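Local atomic coordinates of Succinylglutamatedesuccinylase/aspartoacylase (PDB entry 3CDX), a protein that probably hydrolyses amide or ester bonds as a metal-dependent member of the succinylglutamate desuccinylase/aspartoacylase family, here with a calcium ion bound in its metal site. Residues A27-S32 and S127-H132; V146-A151 and R231-V236; L176-A181 and V209-E214; I297-V300 and D304-P307; L308-R313 and D331-V336. All coordinates share one frame; numbering follows the deposited sequence.

Contact 1: A27-S32 and S127-H132; sequences ARAPLS and SQMLAH
The carbonyl oxygen of Pro30 is the polar atom that comes closest across this contact, with Pro30 O 3.3 Å from Met129 CE; no hydrogen bond joins the two segments, so this is van der Waals contact. The same methyl group also meets the pyrrolidine ring, Met129 CE lying 3.6 Å from Pro30 CD, while the sulfur stands a little further back, with Met129 SD 3.9 Å from Pro30 CD. Met129 CE also reaches the preceding strand residue, 4.0 Å from Ala29 CB. The thioether of Met129 carries the close contacts: its terminal methyl sits against two successive strand residues, and the long methionine chain runs at a slant to the proline ring. The side chain leaves the helix with CG anti to the backbone N (chi1 155°), which sends it out toward the strand, and a bend about the CG-SD bond (chi3 97°) turns the methyl onto Pro30. Phe126, also on helix 126-138, touches Ala29 and Leu31, and strand 40-50 pairs with strand 21-30 through backbone bonds such as that of Ala29 with Val41. Ser32, at the end of the segment, hydrogen-bonds Asp113 of a second subunit. Met129 and Phe126 of helix 126-138 thus pack on strand 21-30, the helix-on-strand layering of an alpha/beta fold.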
# COMPACT_ATOMS: atom_id res chain seq x y z
N ALA A 27 4.92 -29.88 4.17
CA ALA A 27 5.55 -29.30 5.35
C ALA A 27 4.71 -28.10 5.77
O ALA A 27 4.31 -27.32 4.93
CB ALA A 27 7.00 -28.89 5.09
N ARG A 28 4.48 -27.93 7.06
CA ARG A 28 3.61 -26.87 7.56
C ARG A 28 4.46 -25.73 8.07
O ARG A 28 5.10 -25.84 9.14
CB ARG A 28 2.70 -27.41 8.67
CG ARG A 28 1.85 -28.58 8.22
CD ARG A 28 1.02 -29.21 9.36
NE ARG A 28 1.78 -29.85 10.46
CZ ARG A 28 2.34 -31.06 10.42
NH1 ARG A 28 2.28 -31.80 9.32
NH2 ARG A 28 2.99 -31.53 11.47
N ALA A 29 4.50 -24.64 7.31
CA ALA A 29 5.33 -23.51 7.67
C ALA A 29 4.48 -22.49 8.41
O ALA A 29 3.46 -22.01 7.85
CB ALA A 29 5.93 -22.86 6.43
N PRO A 30 4.91 -22.13 9.65
CA PRO A 30 4.13 -21.14 10.43
C PRO A 30 4.12 -19.79 9.72
O PRO A 30 5.16 -19.36 9.21
CB PRO A 30 4.90 -21.01 11.77
CG PRO A 30 5.92 -22.09 11.78
CD PRO A 30 6.16 -22.54 10.34
N LEU A 31 2.96 -19.14 9.69
CA LEU A 31 2.83 -17.83 9.05
C LEU A 31 1.77 -16.96 9.76
O LEU A 31 0.55 -17.08 9.49
CB LEU A 31 2.54 -17.97 7.55
CG LEU A 31 2.87 -16.82 6.57
CD1 LEU A 31 2.89 -17.35 5.16
CD2 LEU A 31 1.87 -15.69 6.63
N SER A 32 2.27 -16.12 10.68
CA SER A 32 1.49 -15.23 11.52
C SER A 32 0.84 -14.09 10.72
O SER A 32 1.54 -13.28 10.10
CB SER A 32 2.42 -14.67 12.61
OG SER A 32 1.70 -13.97 13.62
N SER A 127 10.66 -15.94 4.71
CA SER A 127 11.48 -16.38 3.59
C SER A 127 12.82 -16.93 4.10
O SER A 127 13.31 -17.91 3.58
CB SER A 127 11.73 -15.21 2.60
OG SER A 127 10.52 -14.76 2.04
N GLN A 128 13.36 -16.29 5.14
CA GLN A 128 14.58 -16.73 5.81
C GLN A 128 14.41 -18.09 6.49
O GLN A 128 15.32 -18.92 6.46
CB GLN A 128 15.07 -15.69 6.84
CG GLN A 128 15.45 -14.29 6.28
CD GLN A 128 15.91 -13.34 7.39
OE1 GLN A 128 15.18 -13.08 8.36
NE2 GLN A 128 17.13 -12.83 7.26
N MET A 129 13.25 -18.30 7.12
CA MET A 129 12.95 -19.56 7.83
C MET A 129 12.72 -20.71 6.82
O MET A 129 13.14 -21.87 7.02
CB MET A 129 11.71 -19.32 8.73
CG MET A 129 10.89 -20.57 9.06
SD MET A 129 9.30 -20.31 9.95
CE MET A 129 8.23 -20.34 8.46
N LEU A 130 12.06 -20.38 5.72
CA LEU A 130 11.88 -21.34 4.64
C LEU A 130 13.22 -21.67 3.96
O LEU A 130 13.48 -22.81 3.65
CB LEU A 130 10.82 -20.84 3.63
CG LEU A 130 10.55 -21.75 2.43
CD1 LEU A 130 10.13 -23.20 2.93
CD2 LEU A 130 9.49 -21.10 1.52
N ALA A 131 14.07 -20.68 3.73
CA ALA A 131 15.37 -20.97 3.14
C ALA A 131 16.15 -21.91 4.07
O ALA A 131 16.77 -22.84 3.61
CB ALA A 131 16.14 -19.70 2.88
N HIS A 132 16.11 -21.66 5.39
CA HIS A 132 16.81 -22.53 6.34
C HIS A 132 16.32 -23.99 6.32
O HIS A 132 17.12 -24.94 6.27
CB HIS A 132 16.77 -21.96 7.76
CG HIS A 132 17.24 -22.93 8.81
ND1 HIS A 132 16.37 -23.73 9.52
CD2 HIS A 132 18.49 -23.24 9.26
CE1 HIS A 132 17.06 -24.50 10.36
NE2 HIS A 132 18.35 -24.22 10.21

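Contact 2: V146-A151 and R231-V236; sequences VDMHTA and RGILNV. With CA (calcium ion), chain G.
Behind the metal site, the strand that delivers the ligand His149 packs on helix 223-239, with Val146 and Met148 meeting Val236 and Ile233. The two valines reach toward each other tip to tip, Val146 CG2 lying 4.1 Å from Val236 CG2. Two residues further along the strand the thioether of Met148 crosses Ile233 at about a right angle, Met148 SD resting 3.6 Å from Ile233 CG2 and the terminal methyl Met148 CE 4.0 Å from the same branch. A bend at the end of the methionine chain (chi3 78°) brings both sulfur and methyl against that one isoleucine methyl. Asp147, between the two, does not touch the helix segment and belongs instead to the surroundings of the metal. His149 ND1 binds the calcium ion at 2.3 Å, and the other ring nitrogen is held in turn, His149 NE2 giving a 2.6 Å hydrogen bond to Asp147 OD2. That oxygen lies in the imidazole plane, yet the bond meets the carboxylate from well above its own plane, 57° out of it. Asp147 is positioned by Thr59 OG1 at its second oxygen, so the aspartate is a second-shell residue fixing the rotation of the ring. With His63 and Glu66 as further ligands, this is the two-histidine, one-glutamate metal site characteristic of the M14 carboxypeptidase-like family, whose members usually hold zinc there.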
# COMPACT_ATOMS: atom_id res chain seq x y z
N VAL A 146 18.34 -30.71 -8.84
CA VAL A 146 17.91 -29.91 -9.99
C VAL A 146 16.92 -28.84 -9.45
O VAL A 146 15.84 -29.14 -8.96
CB VAL A 146 17.27 -30.73 -11.14
CG1 VAL A 146 17.06 -29.82 -12.38
CG2 VAL A 146 18.17 -31.96 -11.52
N ASP A 147 17.35 -27.59 -9.50
CA ASP A 147 16.53 -26.48 -9.04
C ASP A 147 16.00 -25.78 -10.29
O ASP A 147 16.77 -25.21 -11.10
CB ASP A 147 17.35 -25.58 -8.06
CG ASP A 147 16.51 -24.46 -7.43
OD1 ASP A 147 15.26 -24.62 -7.24
OD2 ASP A 147 17.11 -23.40 -7.17
N MET A 148 14.70 -25.89 -10.50
CA MET A 148 14.10 -25.42 -11.75
C MET A 148 13.60 -23.94 -11.72
O MET A 148 12.67 -23.56 -10.97
CB MET A 148 12.97 -26.38 -12.14
CG MET A 148 13.41 -27.88 -12.32
SD MET A 148 12.19 -29.06 -12.98
CE MET A 148 12.21 -28.70 -14.71
N HIS A 149 14.22 -23.14 -12.58
CA HIS A 149 13.95 -21.73 -12.68
C HIS A 149 13.57 -21.33 -14.10
O HIS A 149 13.72 -22.13 -15.05
CB HIS A 149 15.20 -20.94 -12.21
CG HIS A 149 15.44 -21.03 -10.74
ND1 HIS A 149 15.03 -20.05 -9.85
CD2 HIS A 149 16.01 -22.00 -9.99
CE1 HIS A 149 15.34 -20.41 -8.62
NE2 HIS A 149 15.95 -21.58 -8.67
N THR A 150 13.11 -20.08 -14.22
CA THR A 150 12.95 -19.38 -15.49
C THR A 150 13.26 -17.93 -15.17
O THR A 150 13.56 -17.61 -14.01
CB THR A 150 11.50 -19.44 -16.05
OG1 THR A 150 10.64 -18.60 -15.26
CG2 THR A 150 10.94 -20.86 -16.07
N ALA A 151 13.17 -17.04 -16.17
CA ALA A 151 13.44 -15.62 -15.92
C ALA A 151 12.24 -14.84 -15.36
O ALA A 151 12.34 -13.63 -15.15
CB ALA A 151 13.98 -14.95 -17.17
N ARG A 231 10.90 -33.79 -19.70
CA ARG A 231 11.90 -34.79 -20.17
C ARG A 231 13.21 -34.72 -19.34
O ARG A 231 13.79 -35.74 -19.03
CB ARG A 231 12.16 -34.61 -21.67
CG ARG A 231 13.02 -35.72 -22.31
CD ARG A 231 13.35 -35.45 -23.76
NE ARG A 231 14.37 -34.43 -23.91
CZ ARG A 231 14.91 -34.08 -25.08
NH1 ARG A 231 14.53 -34.69 -26.19
NH2 ARG A 231 15.84 -33.16 -25.14
N GLY A 232 13.68 -33.52 -19.01
CA GLY A 232 15.00 -33.39 -18.38
C GLY A 232 15.07 -34.05 -17.02
O GLY A 232 16.11 -34.60 -16.65
N ILE A 233 13.97 -33.97 -16.26
CA ILE A 233 13.97 -34.56 -14.94
C ILE A 233 13.91 -36.08 -14.97
O ILE A 233 14.56 -36.73 -14.15
CB ILE A 233 12.95 -33.91 -13.95
CG1 ILE A 233 11.48 -34.10 -14.38
CG2 ILE A 233 13.28 -32.39 -13.77
CD1 ILE A 233 10.45 -33.48 -13.38
N LEU A 234 13.15 -36.64 -15.92
CA LEU A 234 13.17 -38.09 -16.19
C LEU A 234 14.56 -38.54 -16.61
O LEU A 234 15.07 -39.51 -16.06
CB LEU A 234 12.20 -38.46 -17.31
CG LEU A 234 10.71 -38.49 -17.01
CD1 LEU A 234 9.95 -38.72 -18.32
CD2 LEU A 234 10.36 -39.54 -15.96
N ASN A 235 15.15 -37.84 -17.58
CA ASN A 235 16.53 -38.07 -18.01
C ASN A 235 17.53 -38.03 -16.86
O ASN A 235 18.45 -38.86 -16.79
CB ASN A 235 16.98 -37.01 -19.02
CG ASN A 235 16.43 -37.23 -20.42
OD1 ASN A 235 15.76 -38.22 -20.70
ND2 ASN A 235 16.71 -36.28 -21.30
N VAL A 236 17.37 -37.08 -15.94
CA VAL A 236 18.28 -36.98 -14.84
C VAL A 236 18.14 -38.25 -13.98
O VAL A 236 19.14 -38.82 -13.53
CB VAL A 236 18.09 -35.72 -14.00
CG1 VAL A 236 18.64 -35.97 -12.63
CG2 VAL A 236 18.87 -34.51 -14.66
CA CA G . 14.51 -17.87 -10.38

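Contact 3: L176-A181 and V209-E214; sequences LAAAEA and VSLGTE
A methyl of Leu211 covers one face of the peptide group after Ala178, the flat group in play here. Leu211 CD1 stands over that face, 3.8 Å from Ala178 O and 3.9 Å from Ala178 C. The contact joins helix 169-182 to strand 209-214 of the sheet in the alpha/beta catalytic domain, with their local axes 8.8 Å apart and inclined by 42°. The leucine straddles the helix surface with its two branches. While CD1 takes the peptide and the methyl of Ala178, the other branch takes the next residue, Leu211 CD2 lying 3.8 Å from Ala179 CB. CG stands anti to the carbonyl carbon (chi1 -77°), and from there the branch point sets one methyl on Ala178 and the other on Ala179. Small alanines on the helix let the backbone itself come near the sheet, close enough for the leucine to touch main-chain atoms. Shortening Leu211 to an alanine would remove both methyls and would probably leave a gap beside Ala178 and Ala179, with the peptide face uncovered. Strand 209-214 is bonded through its backbone to strand 144-148 on one side and to strand 160-163 on the other, and Ala178 also rests on Ile144. At the first residue of strand 209-214 the interface finishes on a looser touch, Ala178 CB to Val209 CG1 at 4.4 Å.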
# COMPACT_ATOMS: atom_id res chain seq x y z
N LEU A 176 28.89 -31.50 -15.51
CA LEU A 176 28.73 -31.43 -16.98
C LEU A 176 27.97 -32.61 -17.57
O LEU A 176 27.10 -32.46 -18.44
CB LEU A 176 30.09 -31.29 -17.66
CG LEU A 176 30.79 -29.93 -17.52
CD1 LEU A 176 32.24 -30.05 -17.98
CD2 LEU A 176 30.04 -28.84 -18.32
N ALA A 177 28.26 -33.78 -17.03
CA ALA A 177 27.62 -35.00 -17.49
C ALA A 177 26.14 -35.05 -17.13
O ALA A 177 25.34 -35.61 -17.88
CB ALA A 177 28.32 -36.20 -16.89
N ALA A 178 25.78 -34.50 -15.97
CA ALA A 178 24.38 -34.50 -15.57
C ALA A 178 23.61 -33.51 -16.44
O ALA A 178 22.49 -33.79 -16.86
CB ALA A 178 24.24 -34.18 -14.06
N ALA A 179 24.24 -32.36 -16.72
CA ALA A 179 23.67 -31.38 -17.64
C ALA A 179 23.39 -32.02 -19.01
O ALA A 179 22.30 -31.86 -19.55
CB ALA A 179 24.57 -30.18 -17.77
N GLU A 180 24.36 -32.79 -19.54
CA GLU A 180 24.24 -33.46 -20.83
C GLU A 180 23.04 -34.42 -20.82
O GLU A 180 22.23 -34.41 -21.76
CB GLU A 180 25.55 -34.19 -21.25
CG GLU A 180 26.65 -33.24 -21.65
CD GLU A 180 28.01 -33.91 -21.93
OE1 GLU A 180 28.03 -35.13 -22.26
OE2 GLU A 180 29.05 -33.19 -21.84
N ALA A 181 22.93 -35.23 -19.77
CA ALA A 181 21.78 -36.14 -19.62
C ALA A 181 20.43 -35.39 -19.57
O ALA A 181 19.47 -35.77 -20.25
CB ALA A 181 21.94 -36.98 -18.36
N VAL A 209 26.04 -32.45 -6.36
CA VAL A 209 25.90 -32.06 -7.77
C VAL A 209 24.67 -31.14 -7.95
O VAL A 209 23.58 -31.49 -7.54
CB VAL A 209 25.80 -33.27 -8.70
CG1 VAL A 209 25.57 -32.83 -10.11
CG2 VAL A 209 27.10 -34.14 -8.61
N SER A 210 24.88 -29.96 -8.51
CA SER A 210 23.84 -28.96 -8.60
C SER A 210 23.63 -28.53 -10.06
O SER A 210 24.59 -28.07 -10.73
CB SER A 210 24.26 -27.77 -7.72
OG SER A 210 23.54 -26.59 -7.98
N LEU A 211 22.40 -28.68 -10.55
CA LEU A 211 21.96 -28.11 -11.82
C LEU A 211 20.90 -27.04 -11.58
O LEU A 211 20.04 -27.19 -10.71
CB LEU A 211 21.34 -29.20 -12.71
CG LEU A 211 22.25 -30.17 -13.45
CD1 LEU A 211 21.37 -31.09 -14.36
CD2 LEU A 211 23.33 -29.41 -14.26
N GLY A 212 20.95 -25.97 -12.37
CA GLY A 212 19.85 -25.01 -12.43
C GLY A 212 19.20 -25.22 -13.79
O GLY A 212 19.78 -25.91 -14.64
N THR A 213 18.01 -24.61 -13.97
CA THR A 213 17.41 -24.43 -15.30
C THR A 213 16.98 -22.99 -15.56
O THR A 213 16.77 -22.21 -14.62
CB THR A 213 16.22 -25.36 -15.56
OG1 THR A 213 15.05 -24.88 -14.89
CG2 THR A 213 16.52 -26.78 -15.09
N GLU A 214 16.95 -22.61 -16.85
CA GLU A 214 16.25 -21.44 -17.31
C GLU A 214 15.36 -21.90 -18.46
O GLU A 214 15.83 -22.17 -19.58
CB GLU A 214 17.22 -20.32 -17.69
CG GLU A 214 18.07 -19.71 -16.50
CD GLU A 214 17.23 -19.11 -15.35
OE1 GLU A 214 16.02 -18.85 -15.54
OE2 GLU A 214 17.78 -18.89 -14.25

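Contact 4: I297-V300 and D304-P307; sequences IHFV and DTAP
Pro307 lies over one face of the His298 imidazole, in a CH-pi contact that places Pro307 CB 4.0 Å from the ring centroid and 21° off the ring normal. The atom is displaced toward the rim, so that its nearest ring atom is His298 ND1, 3.8 Å from Pro307 CB. His298 CG lies beside its backbone N, anti to the carbonyl carbon (chi1 -63°), which helps set the imidazole beneath Pro307. The proline also presses on the carbonyl before His298, with Pro307 CA 3.1 Å from Ile297 O. The next ring along, that of Phe299, meets the loop: Ala306 O sits at its edge, in the ring plane, 3.8 Å from Phe299 CD2, and Thr305 CG2 approaches the same atom obliquely. One water ties the two backbones together, accepting from Phe299 N at 2.8 Å and donating to Thr305 O at 2.9 Å. In the next shell, His298 NE2 is hydrogen-bonded to Glu279 on the neighbouring strand, which fixes the turn of the imidazole, and Thr305 OG1 is held by Asp302. Putting an alanine in the place of His298 would probably leave Pro307 without its platform and Glu279 without this partner. A third subunit packs on the loop: its Ile71 touches His298, and its Arg22 forms a salt bridge with Asp304. The whole is the connection of a beta hairpin, residues 299-307 linking antiparallel strands 293-298 and 308-311.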
# COMPACT_ATOMS: atom_id res chain seq x y z
N ILE A 297 16.61 2.49 -26.83
CA ILE A 297 15.79 2.96 -25.73
C ILE A 297 15.12 4.23 -26.23
O ILE A 297 15.81 5.21 -26.55
CB ILE A 297 16.62 3.30 -24.49
CG1 ILE A 297 17.27 2.04 -23.91
CG2 ILE A 297 15.78 4.09 -23.51
CD1 ILE A 297 18.22 2.32 -22.70
N HIS A 298 13.79 4.17 -26.32
CA HIS A 298 12.97 5.27 -26.78
C HIS A 298 12.62 6.13 -25.59
O HIS A 298 12.41 5.60 -24.46
CB HIS A 298 11.71 4.73 -27.49
CG HIS A 298 11.98 3.92 -28.72
ND1 HIS A 298 11.94 4.46 -29.99
CD2 HIS A 298 12.33 2.62 -28.89
CE1 HIS A 298 12.23 3.52 -30.88
NE2 HIS A 298 12.47 2.39 -30.24
N PHE A 299 12.58 7.45 -25.82
CA PHE A 299 12.14 8.43 -24.82
C PHE A 299 10.78 8.99 -25.21
O PHE A 299 10.65 10.13 -25.69
CB PHE A 299 13.22 9.49 -24.58
CG PHE A 299 14.56 8.88 -24.27
CD1 PHE A 299 14.81 8.32 -22.99
CD2 PHE A 299 15.53 8.76 -25.26
CE1 PHE A 299 16.03 7.67 -22.71
CE2 PHE A 299 16.77 8.16 -24.99
CZ PHE A 299 17.02 7.60 -23.73
N VAL A 300 9.75 8.16 -24.99
CA VAL A 300 8.42 8.49 -25.51
C VAL A 300 7.78 9.65 -24.79
O VAL A 300 6.79 10.19 -25.26
CB VAL A 300 7.46 7.29 -25.54
CG1 VAL A 300 8.10 6.16 -26.35
CG2 VAL A 300 7.06 6.85 -24.11
N ASP A 304 10.56 14.94 -30.53
CA ASP A 304 11.84 15.18 -31.25
C ASP A 304 13.03 14.28 -30.85
O ASP A 304 13.87 13.95 -31.70
CB ASP A 304 12.31 16.66 -31.16
CG ASP A 304 11.32 17.65 -31.75
OD1 ASP A 304 10.79 17.45 -32.86
OD2 ASP A 304 11.07 18.69 -31.12
N THR A 305 13.12 13.89 -29.58
CA THR A 305 14.29 13.13 -29.07
C THR A 305 14.53 11.76 -29.74
O THR A 305 13.63 10.90 -29.75
CB THR A 305 14.19 12.94 -27.54
OG1 THR A 305 13.96 14.21 -26.92
CG2 THR A 305 15.43 12.34 -26.99
N ALA A 306 15.75 11.56 -30.26
CA ALA A 306 16.14 10.29 -30.85
C ALA A 306 16.37 9.22 -29.79
O ALA A 306 16.88 9.49 -28.72
CB ALA A 306 17.43 10.43 -31.71
N PRO A 307 15.98 7.97 -30.11
CA PRO A 307 16.23 6.87 -29.18
C PRO A 307 17.72 6.57 -29.01
O PRO A 307 18.56 6.85 -29.89
CB PRO A 307 15.52 5.69 -29.83
CG PRO A 307 15.44 6.04 -31.27
CD PRO A 307 15.28 7.52 -31.33
O HOH W 1 13.03 8.41 -28.46

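Contact 5: L308-R313 and D331-V336; sequences LELLYR and DAVAVV
Two layers of beta structure face each other where strand 308-311, with Tyr312 just beyond it, lies over the chain at 333-336. Leu310 CD1 rests 3.8 Å from Val333 CG2, the two side chains crossing at about a right angle. Further along, the ring of Tyr312 meets the start of the second strand: Tyr312 CD1 is 3.9 Å from Val336 CG2, and Tyr312 CE1 is 4.1 Å from Ala334 CB. Both methyls come at the ring obliquely, on the side of its CD1-CE1 bond. With CG anti to the carbonyl carbon (chi1 -59°), the phenol ring is carried over toward the strand although the CB bond itself does not aim there. The touching parts run nearly the same way, 16° apart, yet no hydrogen bond links them: 308-311 is an outermost strand of a four-stranded antiparallel sheet, whereas 332-339 pairs with 259-271 and 316-322, so the packing is sheet against sheet, by side chains alone. The chain turns a corner at Val333, so that Val333 and Ala334 both point at the first segment; beyond it normal alternation brings Val336 to the same side, while Val335 points away and touches Tyr269. Val270 and Val288 also touch the Tyr312 side chain, and Leu310 packs on Pro273. At the start of the second segment Asp331 OD1 is hydrogen-bonded to Ser36 OG of another subunit.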
# COMPACT_ATOMS: atom_id res chain seq x y z
N LEU A 308 18.05 5.97 -27.87
CA LEU A 308 19.44 5.63 -27.62
C LEU A 308 19.76 4.21 -28.11
O LEU A 308 19.24 3.24 -27.57
CB LEU A 308 19.77 5.81 -26.13
CG LEU A 308 21.16 5.47 -25.62
CD1 LEU A 308 22.19 6.53 -26.13
CD2 LEU A 308 21.12 5.45 -24.07
N GLU A 309 20.63 4.12 -29.12
CA GLU A 309 21.09 2.83 -29.64
C GLU A 309 22.01 2.09 -28.67
O GLU A 309 22.98 2.69 -28.14
CB GLU A 309 21.85 3.05 -30.96
CG GLU A 309 22.15 1.72 -31.73
CD GLU A 309 23.02 1.95 -32.99
OE1 GLU A 309 23.45 3.10 -33.19
OE2 GLU A 309 23.27 1.00 -33.75
N LEU A 310 21.73 0.80 -28.44
CA LEU A 310 22.63 -0.10 -27.66
C LEU A 310 23.25 -1.13 -28.56
O LEU A 310 22.58 -1.63 -29.46
CB LEU A 310 21.87 -0.86 -26.54
CG LEU A 310 21.07 -0.02 -25.53
CD1 LEU A 310 20.65 -0.81 -24.30
CD2 LEU A 310 21.83 1.25 -25.13
N LEU A 311 24.51 -1.50 -28.30
CA LEU A 311 25.22 -2.51 -29.10
C LEU A 311 25.57 -3.74 -28.27
O LEU A 311 25.90 -3.60 -27.09
CB LEU A 311 26.52 -1.94 -29.70
CG LEU A 311 26.47 -0.57 -30.39
CD1 LEU A 311 27.89 -0.18 -30.83
CD2 LEU A 311 25.50 -0.60 -31.56
N TYR A 312 25.50 -4.92 -28.87
CA TYR A 312 26.14 -6.12 -28.33
C TYR A 312 27.67 -5.94 -28.36
O TYR A 312 28.21 -5.30 -29.26
CB TYR A 312 25.82 -7.37 -29.16
CG TYR A 312 24.35 -7.74 -29.29
CD1 TYR A 312 23.64 -8.32 -28.23
CD2 TYR A 312 23.68 -7.53 -30.49
CE1 TYR A 312 22.26 -8.67 -28.37
CE2 TYR A 312 22.33 -7.87 -30.64
CZ TYR A 312 21.64 -8.42 -29.58
OH TYR A 312 20.31 -8.75 -29.77
N ARG A 313 28.35 -6.55 -27.39
CA ARG A 313 29.80 -6.49 -27.27
C ARG A 313 30.45 -7.87 -27.19
O ARG A 313 31.62 -8.00 -26.79
CB ARG A 313 30.19 -5.65 -26.04
CG ARG A 313 29.71 -4.22 -26.07
CD ARG A 313 30.32 -3.53 -27.25
NE ARG A 313 30.07 -2.09 -27.22
CZ ARG A 313 30.36 -1.28 -28.23
NH1 ARG A 313 30.89 -1.79 -29.34
NH2 ARG A 313 30.10 0.03 -28.13
N ASP A 331 19.45 -2.12 -15.73
CA ASP A 331 18.95 -3.47 -16.06
C ASP A 331 19.77 -3.98 -17.20
O ASP A 331 20.21 -3.22 -18.06
CB ASP A 331 17.50 -3.44 -16.57
CG ASP A 331 16.45 -3.11 -15.49
OD1 ASP A 331 16.73 -3.19 -14.27
OD2 ASP A 331 15.31 -2.79 -15.88
N ALA A 332 19.96 -5.29 -17.26
CA ALA A 332 20.50 -5.89 -18.49
C ALA A 332 19.32 -6.08 -19.44
O ALA A 332 18.22 -6.46 -19.01
CB ALA A 332 21.17 -7.22 -18.18
N VAL A 333 19.52 -5.83 -20.73
CA VAL A 333 18.46 -6.08 -21.72
C VAL A 333 18.77 -7.32 -22.59
O VAL A 333 17.93 -7.78 -23.38
CB VAL A 333 18.16 -4.80 -22.54
CG1 VAL A 333 17.59 -3.71 -21.60
CG2 VAL A 333 19.39 -4.28 -23.27
N ALA A 334 19.97 -7.85 -22.39
CA ALA A 334 20.47 -9.05 -23.05
C ALA A 334 21.72 -9.52 -22.33
O ALA A 334 22.51 -8.73 -21.83
CB ALA A 334 20.79 -8.81 -24.55
N VAL A 335 21.86 -10.84 -22.29
CA VAL A 335 23.05 -11.53 -21.84
C VAL A 335 23.34 -12.54 -22.95
O VAL A 335 22.47 -13.36 -23.31
CB VAL A 335 22.82 -12.26 -20.53
CG1 VAL A 335 24.14 -12.93 -20.05
CG2 VAL A 335 22.26 -11.32 -19.46
N VAL A 336 24.55 -12.45 -23.48
CA VAL A 336 25.01 -13.31 -24.60
C VAL A 336 25.89 -14.46 -24.07
O VAL A 336 26.80 -14.24 -23.23
CB VAL A 336 25.75 -12.44 -25.65
CG1 VAL A 336 26.27 -13.26 -26.85
CG2 VAL A 336 24.82 -11.31 -26.11

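In the fold
Contacts 2 and 3 adjoin, and contact 2 holds a metal ligand: their centres are 8 Å apart, strands 144-148 and 209-214 are neighbours in the sheet, and Leu211 O lies 3.0 Å from Asp147 N in a probable hydrogen bond. Thr213 OG1 probably bonds the backbone N of His149, whose ring binds the calcium ion, although the side chain of Leu211 is about 13 Å from the ion. Contact 1 lies elsewhere in the same alpha/beta part, its centre about 24 Å from that of contact 2. Contacts 4 and 5 share strand pair 293-298/308-311, with Ile297 O 2.7 Å from Leu308 N; contact 4, about 41 Å from contact 2 between centres, is remote from the metal.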